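Local coordinates for protein dihydrodipicolinate synthase (Bacillus clausii KSM-K16, PDB 3E96) that probably acts as a lyase of the DapA family, condensing pyruvate with an aldehyde through a Schiff base, as in 4-hydroxy-tetrahydrodipicolinate synthase, at residues 84-89 against 108-113. Residues are numbered along the deposited sequence; the frame is centred on the assembly and turned at random.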
loop_
_atom_site.group_PDB
_atom_site.type_symbol
_atom_site.label_atom_id
_atom_site.label_comp_id
_atom_site.label_asym_id
_atom_site.label_seq_id
_atom_site.Cartn_x
_atom_site.Cartn_y
_atom_site.Cartn_z
ATOM N N VAL B 84 -11.000 10.553 19.955
ATOM C CA VAL B 84 -10.263 9.410 19.436
ATOM C C VAL B 84 -10.744 9.116 18.020
ATOM O O VAL B 84 -11.909 8.788 17.811
ATOM C CB VAL B 84 -10.484 8.163 20.320
ATOM C CG1 VAL B 84 -9.779 6.955 19.717
ATOM C CG2 VAL B 84 -9.959 8.431 21.723
ATOM N N VAL B 85 -9.841 9.258 17.054
ATOM C CA VAL B 85 -10.152 9.005 15.653
ATOM C C VAL B 85 -9.414 7.735 15.244
ATOM O O VAL B 85 -8.186 7.686 15.276
ATOM C CB VAL B 85 -9.690 10.176 14.768
ATOM C CG1 VAL B 85 -10.027 9.889 13.306
ATOM C CG2 VAL B 85 -10.347 11.475 15.243
ATOM N N ALA B 86 -10.169 6.709 14.866
ATOM C CA ALA B 86 -9.581 5.428 14.495
ATOM C C ALA B 86 -9.240 5.270 13.017
ATOM O O ALA B 86 -10.106 5.382 12.148
ATOM C CB ALA B 86 -10.509 4.290 14.933
ATOM N N GLY B 87 -7.968 5.003 12.739
ATOM C CA GLY B 87 -7.554 4.794 11.368
ATOM C C GLY B 87 -8.062 3.438 10.907
ATOM O O GLY B 87 -7.978 2.453 11.651
ATOM N N ILE B 88 -8.608 3.389 9.695
ATOM C CA ILE B 88 -9.112 2.145 9.119
ATOM C C ILE B 88 -8.693 2.084 7.651
ATOM O O ILE B 88 -8.295 3.101 7.070
ATOM C CB ILE B 88 -10.665 2.038 9.228
ATOM C CG1 ILE B 88 -11.340 3.150 8.424
ATOM C CG2 ILE B 88 -11.091 2.124 10.690
ATOM C CD1 ILE B 88 -12.873 3.060 8.438
ATOM N N GLY B 89 -8.765 0.900 7.051
ATOM C CA GLY B 89 -8.363 0.770 5.658
ATOM C C GLY B 89 -8.555 -0.626 5.085
ATOM O O GLY B 89 -9.341 -1.407 5.620
ATOM N N ASP B 108 -14.557 8.169 18.521
ATOM C CA ASP B 108 -15.424 9.288 18.171
ATOM C C ASP B 108 -15.628 9.410 16.670
ATOM O O ASP B 108 -16.630 9.956 16.209
ATOM C CB ASP B 108 -14.829 10.579 18.724
ATOM C CG ASP B 108 -14.747 10.571 20.231
ATOM O OD1 ASP B 108 -15.818 10.596 20.879
ATOM O OD2 ASP B 108 -13.620 10.525 20.768
ATOM N N ALA B 109 -14.669 8.898 15.910
ATOM C CA ALA B 109 -14.742 8.946 14.459
ATOM C C ALA B 109 -13.683 8.013 13.893
ATOM O O ALA B 109 -12.905 7.423 14.641
ATOM C CB ALA B 109 -14.488 10.375 13.970
ATOM N N VAL B 110 -13.671 7.876 12.572
ATOM C CA VAL B 110 -12.672 7.053 11.902
ATOM C C VAL B 110 -11.982 7.887 10.834
ATOM O O VAL B 110 -12.544 8.872 10.345
ATOM C CB VAL B 110 -13.299 5.817 11.195
ATOM C CG1 VAL B 110 -13.917 4.881 12.218
ATOM C CG2 VAL B 110 -14.336 6.270 10.169
ATOM N N MET B 111 -10.749 7.511 10.506
ATOM C CA MET B 111 -9.999 8.167 9.441
ATOM C C MET B 111 -9.758 7.063 8.423
ATOM O O MET B 111 -9.120 6.051 8.725
ATOM C CB MET B 111 -8.642 8.707 9.913
ATOM C CG MET B 111 -7.778 9.257 8.746
ATOM S SD MET B 111 -6.057 9.631 9.169
ATOM C CE MET B 111 -5.395 7.981 9.353
ATOM N N ILE B 112 -10.286 7.239 7.222
ATOM C CA ILE B 112 -10.097 6.232 6.197
ATOM C C ILE B 112 -8.802 6.527 5.456
ATOM O O ILE B 112 -8.672 7.564 4.798
ATOM C CB ILE B 112 -11.259 6.228 5.183
ATOM C CG1 ILE B 112 -12.602 6.187 5.922
ATOM C CG2 ILE B 112 -11.140 5.010 4.272
ATOM C CD1 ILE B 112 -13.808 6.298 4.995
ATOM N N HIS B 113 -7.838 5.619 5.586
ATOM C CA HIS B 113 -6.555 5.763 4.909
ATOM C C HIS B 113 -6.787 5.766 3.412
ATOM O O HIS B 113 -7.826 5.313 2.936
ATOM C CB HIS B 113 -5.633 4.584 5.237
ATOM C CG HIS B 113 -4.967 4.688 6.571
ATOM N ND1 HIS B 113 -3.876 5.498 6.795
ATOM C CD2 HIS B 113 -5.249 4.097 7.756
ATOM C CE1 HIS B 113 -3.513 5.402 8.063
ATOM N NE2 HIS B 113 -4.331 4.558 8.668
#
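Val85 to Ile88 pair in parallel register with Ala109 to Ile112, and the short axes of strands 84-88 and 109-112 diverge by 35°, a twist in keeping with a closed barrel. Hydrogen bonds alternate as parallel pairing requires: Ala86 N gives to Ala109 O (2.8 Å), Met111 N to Ala86 O, and Ile88 N to Met111 O. His113 N continues the series, reaching Ile88 O nearly head-on. At the other end Asp108 bonds twice to one residue: its backbone N gives to Val84 O, while its carboxylate OD2 receives Val84 N at 2.7 Å on the anti lone pair, along a nearly straight N-H (168°).

Strand 83-88, helix 92-105 and strand 109-112 form a beta-alpha-beta unit of the TIM barrel, and the side chains sort by face accordingly. Ala86, Ile88, Val110 and Ile112 face the helices. Ile88 has CG1 between its backbone N and carbonyl carbon, which brings CD1 across to Val110 CB at 3.9 Å and Ile112 CG1 at 4.0 Å; Leu98 and Leu136 pack on the same isoleucine. Val85, Ala109 and Met111 turn to the barrel interior, where Val85 CG1 lies 3.9 Å from Met111 CB. Met111 also approaches Lys167 and Tyr143, the predicted Schiff-base lysine and proton donor/acceptor, which places the Met111 end of this face beside the probable active site.

Within 108-113, the Met111 chain, bent at chi3 (72°), sets CE 3.4 Å above one face of the His113 ring, offset toward its rim. Across the contact, the ring meets Ile88 O near its plane, with CD2 3.3 Å from that oxygen, while NE2 bonds to Cys53 O and the ring stacks with Phe59.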